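Local coordinates for protein glycosaminoglycan xylosylkinase (Hydra vulgaris, PDB 5XOM) that probably phosphorylates xylose in the linkage region of glycosaminoglycans, as a Fam20-family sugar kinase with a protein-kinase-like fold, at residues 141-146 and 344-349; 197-200 and 205-208; 259-264 and 387-392. All coordinates share one frame; numbering follows the deposited sequence.

Contact 1 (141-146 and 344-349); sequences LDRLLG and DKRLSI
One water oxygen is gripped by R143 and R346. It accepts from R143 NH1 at 2.8 Å and from R346 NH1 at 2.9 Å. The water lies at the edge of the R143 guanidinium, in its plane. The two NH1 atoms are themselves only 3.7 Å apart, with the guanidinium planes 47° to each other. This closeness of like charges is probably costly, and the shared water is likely to ease it. R143 has further relief: its NH2 donates to the V64 carbonyl, and NH1 makes a long, weak ion pair with D67. Its chain bends at chi3 (68°), which brings its NH1 near that of R346. R346 instead reaches out with an extended chain from CG to NE. It lays one guanidinium face on the backbone of L144, whose CA sits 3.8 Å above the centre of that plane. L144 CD1 adds an apolar touch to R346 NE at 3.7 Å. An alanine at R346 would remove the flat group over L144 and is likely to leave the water with one arginine fewer to hold it. Helix 132-144 ends here in a Schellman motif at G146. Its L144 also packs on L339 and L343 of helix 339-347, while L141 and L145 rest on helix 259-273 and R143 touches I70 of helix 67-79. This packing is consistent with the helical lobe of a kinase-like fold.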
loop_
_atom_site.group_PDB
_atom_site.type_symbol
_atom_site.label_atom_id
_atom_site.label_comp_id
_atom_site.label_asym_id
_atom_site.label_seq_id
_atom_site.Cartn_x
_atom_site.Cartn_y
_atom_site.Cartn_z
ATOM N N LEU A 141 5.924 -2.635 16.804
ATOM C CA LEU A 141 6.620 -1.401 17.123
ATOM C C LEU A 141 7.604 -1.036 16.018
ATOM O O LEU A 141 7.841 0.148 15.763
ATOM C CB LEU A 141 7.335 -1.516 18.470
ATOM C CG LEU A 141 8.244 -0.335 18.780
ATOM C CD1 LEU A 141 7.372 0.817 19.258
ATOM C CD2 LEU A 141 9.301 -0.672 19.826
ATOM N N ASP A 142 8.150 -2.041 15.336
ATOM C CA ASP A 142 9.063 -1.789 14.223
ATOM C C ASP A 142 8.354 -1.059 13.086
ATOM O O ASP A 142 8.920 -0.142 12.482
ATOM C CB ASP A 142 9.640 -3.119 13.739
ATOM C CG ASP A 142 10.322 -3.017 12.388
ATOM O OD1 ASP A 142 9.638 -3.179 11.355
ATOM O OD2 ASP A 142 11.547 -2.796 12.350
ATOM N N ARG A 143 7.090 -1.412 12.822
ATOM C CA ARG A 143 6.303 -0.679 11.832
ATOM C C ARG A 143 5.881 0.686 12.365
ATOM O O ARG A 143 5.943 1.687 11.640
ATOM C CB ARG A 143 5.084 -1.501 11.426
ATOM C CG ARG A 143 5.444 -2.883 10.932
ATOM C CD ARG A 143 4.252 -3.598 10.344
ATOM N NE ARG A 143 3.822 -2.967 9.098
ATOM C CZ ARG A 143 2.638 -2.394 8.927
ATOM N NH1 ARG A 143 1.754 -2.382 9.919
ATOM N NH2 ARG A 143 2.325 -1.842 7.764
ATOM N N LEU A 144 5.458 0.746 13.634
ATOM C CA LEU A 144 5.000 2.006 14.216
ATOM C C LEU A 144 6.099 3.066 14.195
ATOM O O LEU A 144 5.834 4.243 13.921
ATOM C CB LEU A 144 4.503 1.771 15.646
ATOM C CG LEU A 144 4.095 3.001 16.460
ATOM C CD1 LEU A 144 2.959 3.727 15.756
ATOM C CD2 LEU A 144 3.695 2.602 17.881
ATOM N N LEU A 145 7.339 2.675 14.479
ATOM C CA LEU A 145 8.437 3.630 14.464
ATOM C C LEU A 145 8.995 3.883 13.071
ATOM O O LEU A 145 9.911 4.702 12.933
ATOM C CB LEU A 145 9.572 3.162 15.377
ATOM C CG LEU A 145 9.288 2.994 16.867
ATOM C CD1 LEU A 145 10.456 2.284 17.543
ATOM C CD2 LEU A 145 9.003 4.350 17.513
ATOM N N GLY A 146 8.472 3.215 12.042
ATOM C CA GLY A 146 8.919 3.460 10.685
ATOM C C GLY A 146 10.223 2.801 10.303
ATOM O O GLY A 146 10.820 3.184 9.294
ATOM N N ASP A 344 -0.556 -0.178 21.312
ATOM C CA ASP A 344 -1.538 -1.148 21.771
ATOM C C ASP A 344 -2.739 -1.234 20.842
ATOM O O ASP A 344 -3.371 -2.294 20.754
ATOM C CB ASP A 344 -2.003 -0.823 23.182
ATOM C CG ASP A 344 -2.599 -2.037 23.869
ATOM O OD1 ASP A 344 -1.904 -3.070 23.946
ATOM O OD2 ASP A 344 -3.766 -1.983 24.295
ATOM N N LYS A 345 -3.063 -0.150 20.131
ATOM C CA LYS A 345 -4.142 -0.214 19.146
ATOM C C LYS A 345 -3.822 -1.213 18.043
ATOM O O LYS A 345 -4.711 -1.930 17.571
ATOM C CB LYS A 345 -4.409 1.170 18.558
ATOM C CG LYS A 345 -5.226 2.070 19.466
ATOM C CD LYS A 345 -5.313 3.486 18.917
ATOM C CE LYS A 345 -6.122 4.386 19.836
ATOM N NZ LYS A 345 -6.119 5.794 19.356
ATOM N N ARG A 346 -2.558 -1.274 17.610
ATOM C CA ARG A 346 -2.187 -2.262 16.601
ATOM C C ARG A 346 -2.101 -3.661 17.186
ATOM O O ARG A 346 -2.459 -4.631 16.511
ATOM C CB ARG A 346 -0.851 -1.890 15.966
ATOM C CG ARG A 346 -0.806 -0.491 15.416
ATOM C CD ARG A 346 0.624 -0.102 15.109
ATOM N NE ARG A 346 0.713 1.106 14.300
ATOM C CZ ARG A 346 1.330 1.172 13.126
ATOM N NH1 ARG A 346 1.915 0.096 12.618
ATOM N NH2 ARG A 346 1.362 2.314 12.456
ATOM N N LEU A 347 -1.654 -3.793 18.441
ATOM C CA LEU A 347 -1.570 -5.118 19.040
ATOM C C LEU A 347 -2.951 -5.711 19.268
ATOM O O LEU A 347 -3.084 -6.936 19.303
ATOM C CB LEU A 347 -0.795 -5.067 20.370
ATOM C CG LEU A 347 0.651 -4.552 20.347
ATOM C CD1 LEU A 347 1.206 -4.415 21.772
ATOM C CD2 LEU A 347 1.564 -5.425 19.472
ATOM N N SER A 348 -3.983 -4.873 19.393
ATOM C CA SER A 348 -5.334 -5.345 19.669
ATOM C C SER A 348 -5.935 -6.146 18.525
ATOM O O SER A 348 -6.982 -6.771 18.717
ATOM C CB SER A 348 -6.251 -4.164 19.984
ATOM O OG SER A 348 -6.510 -3.411 18.813
ATOM N N ILE A 349 -5.316 -6.144 17.341
ATOM C CA ILE A 349 -5.804 -6.982 16.248
ATOM C C ILE A 349 -5.258 -8.402 16.314
ATOM O O ILE A 349 -5.780 -9.287 15.617
ATOM C CB ILE A 349 -5.443 -6.378 14.873
ATOM C CG1 ILE A 349 -3.970 -6.641 14.563
ATOM C CG2 ILE A 349 -5.722 -4.866 14.842
ATOM C CD1 ILE A 349 -3.460 -5.943 13.344
HETATM O O HOH W 1 1.536 -2.763 12.665
#

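Contact 2 (197-200 and 205-208); sequences EPAC and TMEG
C200 and M206 mark the closest approach of the two backbones, with their CA atoms 6.9 Å apart. That is too far for strand pairing, and the segments share no backbone hydrogen bonds. Both are extended, but they run across one another and belong to different sheets. The space between them is bridged by one side chain, M206. Its CG stands anti to the backbone N (chi1 177°) and chi2 is also near 180°, which carries the sulfur straight out from the strand. A turn at chi3 (-93°) then swings the methyl group CE over the peptide that joins A199 to C200. CE lies above the flat face of this peptide. It is 3.3 Å from A199 O and 4.1 Å from C200 N. The CB methyl of A199 also points toward M206 and touches CE at 3.8 Å. The contact is van der Waals packing between two buried residues. C200 turns its side chain the other way, into the disulfide with C185. M206 fills out the same apolar patch with F110 and P112 of strand 106-112 and F186 of strand 184-186. It thus joins strand 205-212, inside the five-stranded antiparallel sheet, to strand 199-200 of the small three-stranded sheet, where A199 pairs with F186. The five-stranded sheet is consistent with the N-lobe sheet of a protein-kinase-like fold.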
loop_
_atom_site.group_PDB
_atom_site.type_symbol
_atom_site.label_atom_id
_atom_site.label_comp_id
_atom_site.label_asym_id
_atom_site.label_seq_id
_atom_site.Cartn_x
_atom_site.Cartn_y
_atom_site.Cartn_z
ATOM N N GLU A 197 12.771 -28.872 31.101
ATOM C CA GLU A 197 12.391 -27.508 30.723
ATOM C C GLU A 197 11.542 -27.531 29.458
ATOM O O GLU A 197 11.950 -27.025 28.407
ATOM C CB GLU A 197 13.635 -26.645 30.532
ATOM C CG GLU A 197 14.451 -26.453 31.810
ATOM C CD GLU A 197 15.727 -25.673 31.568
ATOM O OE1 GLU A 197 16.813 -26.288 31.591
ATOM O OE2 GLU A 197 15.645 -24.451 31.333
ATOM N N PRO A 198 10.351 -28.121 29.518
ATOM C CA PRO A 198 9.501 -28.177 28.331
ATOM C C PRO A 198 8.668 -26.913 28.176
ATOM O O PRO A 198 8.437 -26.162 29.127
ATOM C CB PRO A 198 8.602 -29.385 28.617
ATOM C CG PRO A 198 8.420 -29.330 30.111
ATOM C CD PRO A 198 9.706 -28.770 30.679
ATOM N N ALA A 199 8.217 -26.696 26.944
ATOM C CA ALA A 199 7.127 -25.770 26.669
ATOM C C ALA A 199 5.833 -26.569 26.691
ATOM O O ALA A 199 5.717 -27.582 25.994
ATOM C CB ALA A 199 7.302 -25.089 25.311
ATOM N N CYS A 200 4.875 -26.129 27.498
ATOM C CA CYS A 200 3.661 -26.890 27.745
ATOM C C CYS A 200 2.431 -26.132 27.267
ATOM O O CYS A 200 2.343 -24.908 27.414
ATOM C CB CYS A 200 3.528 -27.221 29.224
ATOM S SG CYS A 200 4.652 -28.534 29.747
ATOM N N THR A 205 -3.732 -27.213 23.648
ATOM C CA THR A 205 -3.725 -25.951 22.906
ATOM C C THR A 205 -2.528 -25.119 23.351
ATOM O O THR A 205 -2.463 -24.682 24.505
ATOM C CB THR A 205 -5.031 -25.190 23.120
ATOM O OG1 THR A 205 -6.123 -26.032 22.710
ATOM C CG2 THR A 205 -5.059 -23.896 22.307
ATOM N N MET A 206 -1.581 -24.892 22.442
ATOM C CA MET A 206 -0.364 -24.170 22.789
ATOM C C MET A 206 -0.347 -22.804 22.118
ATOM O O MET A 206 -0.424 -22.699 20.886
ATOM C CB MET A 206 0.879 -24.979 22.423
ATOM C CG MET A 206 2.187 -24.256 22.701
ATOM S SD MET A 206 3.605 -25.159 22.078
ATOM C CE MET A 206 4.066 -26.083 23.508
ATOM N N GLU A 207 -0.243 -21.767 22.942
ATOM C CA GLU A 207 -0.105 -20.396 22.483
ATOM C C GLU A 207 1.336 -20.130 22.066
ATOM O O GLU A 207 2.282 -20.578 22.725
ATOM C CB GLU A 207 -0.525 -19.445 23.610
ATOM C CG GLU A 207 -0.403 -17.962 23.312
ATOM C CD GLU A 207 -0.678 -17.091 24.538
ATOM O OE1 GLU A 207 -0.055 -16.016 24.660
ATOM O OE2 GLU A 207 -1.503 -17.486 25.388
ATOM N N GLY A 208 1.505 -19.388 20.976
ATOM C CA GLY A 208 2.839 -19.010 20.559
ATOM C C GLY A 208 2.803 -17.951 19.478
ATOM O O GLY A 208 1.743 -17.436 19.118
#

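Contact 3 (259-264 and 387-392); sequences RLLDLI and VIIEDH
L261 leaves helix 259-273 with its CB directed at I389 and D391. CG stands beside the backbone N, anti to the carbonyl carbon (chi1 -70°). CB and CG lead toward the other segment, and CD1 makes the contact. With chi2 at 180°, CD1 continues the line away from CA and reaches both partners. It meets the methyl CG2 of I389 at 3.8 Å and I389 CB at 4.1 Å. It also lies 3.6 Å from D391 OD2 and 4.0 Å from D391 CG. The L261 and D391 side chains approach from opposite directions, whereas L261 and I389 are set obliquely. The backbones stay well apart, with L261 CA 8.7 Å from I389 CA. Strand 388-389 pairs in parallel with strand 321-322. A methyl group can offer the D391 carboxylate only packing. The charge of D391 is met by R322, which forms salt bridges through NH2 with D391 OD2 and through NH1 with D262 OD1 of the helix. The two acids, 6.0 Å apart between these oxygens, thus share one arginine, and D262 OD2 also pairs with R60. This probably offsets their mutual repulsion and ties helix and tail together beside the apolar touch.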
loop_
_atom_site.group_PDB
_atom_site.type_symbol
_atom_site.label_atom_id
_atom_site.label_comp_id
_atom_site.label_asym_id
_atom_site.label_seq_id
_atom_site.Cartn_x
_atom_site.Cartn_y
_atom_site.Cartn_z
ATOM N N ARG A 259 26.007 1.102 7.712
ATOM C CA ARG A 259 26.041 0.060 8.738
ATOM C C ARG A 259 25.985 0.646 10.141
ATOM O O ARG A 259 25.238 0.157 10.993
ATOM C CB ARG A 259 27.287 -0.805 8.609
ATOM C CG ARG A 259 27.286 -1.935 9.618
ATOM C CD ARG A 259 26.113 -2.898 9.395
ATOM N NE ARG A 259 25.963 -3.280 7.997
ATOM C CZ ARG A 259 26.629 -4.282 7.440
ATOM N NH1 ARG A 259 27.491 -5.007 8.155
ATOM N NH2 ARG A 259 26.434 -4.568 6.154
ATOM N N LEU A 260 26.783 1.682 10.414
ATOM C CA LEU A 260 26.861 2.173 11.788
ATOM C C LEU A 260 25.589 2.913 12.185
ATOM O O LEU A 260 25.109 2.766 13.314
ATOM C CB LEU A 260 28.093 3.066 11.967
ATOM C CG LEU A 260 28.185 3.785 13.314
ATOM C CD1 LEU A 260 28.529 2.791 14.407
ATOM C CD2 LEU A 260 29.252 4.875 13.259
ATOM N N LEU A 261 25.002 3.676 11.262
ATOM C CA LEU A 261 23.722 4.305 11.570
ATOM C C LEU A 261 22.616 3.266 11.733
ATOM O O LEU A 261 21.679 3.476 12.514
ATOM C CB LEU A 261 23.354 5.322 10.493
ATOM C CG LEU A 261 24.206 6.590 10.465
ATOM C CD1 LEU A 261 23.736 7.516 9.350
ATOM C CD2 LEU A 261 24.153 7.286 11.818
ATOM N N ASP A 262 22.700 2.147 11.010
ATOM C CA ASP A 262 21.759 1.054 11.242
ATOM C C ASP A 262 21.879 0.529 12.666
ATOM O O ASP A 262 20.867 0.315 13.345
ATOM C CB ASP A 262 21.977 -0.074 10.232
ATOM C CG ASP A 262 21.326 0.205 8.882
ATOM O OD1 ASP A 262 20.774 1.312 8.687
ATOM O OD2 ASP A 262 21.368 -0.688 8.012
ATOM N N LEU A 263 23.110 0.306 13.139
ATOM C CA LEU A 263 23.273 -0.207 14.497
ATOM C C LEU A 263 22.809 0.796 15.542
ATOM O O LEU A 263 22.344 0.398 16.617
ATOM C CB LEU A 263 24.729 -0.594 14.764
ATOM C CG LEU A 263 25.333 -1.721 13.924
ATOM C CD1 LEU A 263 26.782 -1.962 14.323
ATOM C CD2 LEU A 263 24.518 -3.002 14.050
ATOM N N ILE A 264 22.895 2.092 15.241
ATOM C CA ILE A 264 22.386 3.095 16.169
ATOM C C ILE A 264 20.858 3.094 16.169
ATOM O O ILE A 264 20.228 3.162 17.234
ATOM C CB ILE A 264 22.979 4.475 15.832
ATOM C CG1 ILE A 264 24.509 4.428 15.972
ATOM C CG2 ILE A 264 22.396 5.538 16.741
ATOM C CD1 ILE A 264 25.238 5.711 15.586
ATOM N N VAL A 387 25.568 15.778 14.737
ATOM C CA VAL A 387 24.988 14.518 15.194
ATOM C C VAL A 387 23.956 13.993 14.205
ATOM O O VAL A 387 23.922 12.799 13.919
ATOM C CB VAL A 387 24.372 14.684 16.601
ATOM C CG1 VAL A 387 23.431 13.521 16.901
ATOM C CG2 VAL A 387 25.469 14.787 17.651
ATOM N N ILE A 388 23.095 14.866 13.692
ATOM C CA ILE A 388 22.076 14.467 12.730
ATOM C C ILE A 388 22.732 14.296 11.365
ATOM O O ILE A 388 23.232 15.263 10.782
ATOM C CB ILE A 388 20.946 15.504 12.678
ATOM C CG1 ILE A 388 20.274 15.612 14.048
ATOM C CG2 ILE A 388 19.949 15.160 11.594
ATOM C CD1 ILE A 388 19.874 14.265 14.635
ATOM N N ILE A 389 22.734 13.065 10.853
ATOM C CA ILE A 389 23.298 12.747 9.544
ATOM C C ILE A 389 22.159 12.453 8.580
ATOM O O ILE A 389 21.381 11.512 8.787
ATOM C CB ILE A 389 24.281 11.566 9.603
ATOM C CG1 ILE A 389 25.607 11.985 10.238
ATOM C CG2 ILE A 389 24.553 11.035 8.207
ATOM C CD1 ILE A 389 25.694 11.740 11.696
ATOM N N GLU A 390 22.068 13.251 7.519
ATOM C CA GLU A 390 21.111 13.006 6.444
ATOM C C GLU A 390 21.805 12.143 5.398
ATOM O O GLU A 390 22.543 12.649 4.551
ATOM C CB GLU A 390 20.603 14.314 5.845
ATOM C CG GLU A 390 19.712 14.107 4.625
ATOM C CD GLU A 390 18.450 13.313 4.941
ATOM O OE1 GLU A 390 17.472 13.904 5.447
ATOM O OE2 GLU A 390 18.443 12.087 4.706
ATOM N N ASP A 391 21.595 10.830 5.477
ATOM C CA ASP A 391 22.123 9.901 4.489
ATOM C C ASP A 391 21.060 9.448 3.502
ATOM O O ASP A 391 21.303 8.517 2.728
ATOM C CB ASP A 391 22.761 8.686 5.176
ATOM C CG ASP A 391 21.738 7.782 5.877
ATOM O OD1 ASP A 391 20.568 8.189 6.065
ATOM O OD2 ASP A 391 22.116 6.645 6.235
ATOM N N HIS A 392 19.884 10.080 3.529
ATOM C CA HIS A 392 18.775 9.825 2.613
ATOM C C HIS A 392 18.170 8.437 2.793
ATOM O O HIS A 392 17.453 7.950 1.911
ATOM C CB HIS A 392 19.209 10.054 1.162
ATOM C CG HIS A 392 19.760 11.425 0.925
ATOM N ND1 HIS A 392 18.977 12.560 0.978
ATOM C CD2 HIS A 392 21.025 11.852 0.696
ATOM C CE1 HIS A 392 19.731 13.622 0.759
ATOM N NE2 HIS A 392 20.978 13.220 0.588
#

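Along the chain the segments come in the order 141-146, 197-200, 205-208, 259-264, 344-349, 387-392. Contact 2 is nested inside the loop closed by contact 1, and contact 3 crosses that loop. Contact 1 lies between the others: its centre is about 25 Å from that of contact 2 and about 23 Å from that of contact 3. The centres of contacts 2 and 3 are about 40 Å apart, on opposite sides of the chain's centre. Helix 259-273 carries one side of contact 3 and also packs against helix 132-144 of contact 1. Contact 2 instead belongs to the two antiparallel sheets. The three contacts sample different parts of the kinase-like fold: the sheets, the helix packing and the C-terminal tail.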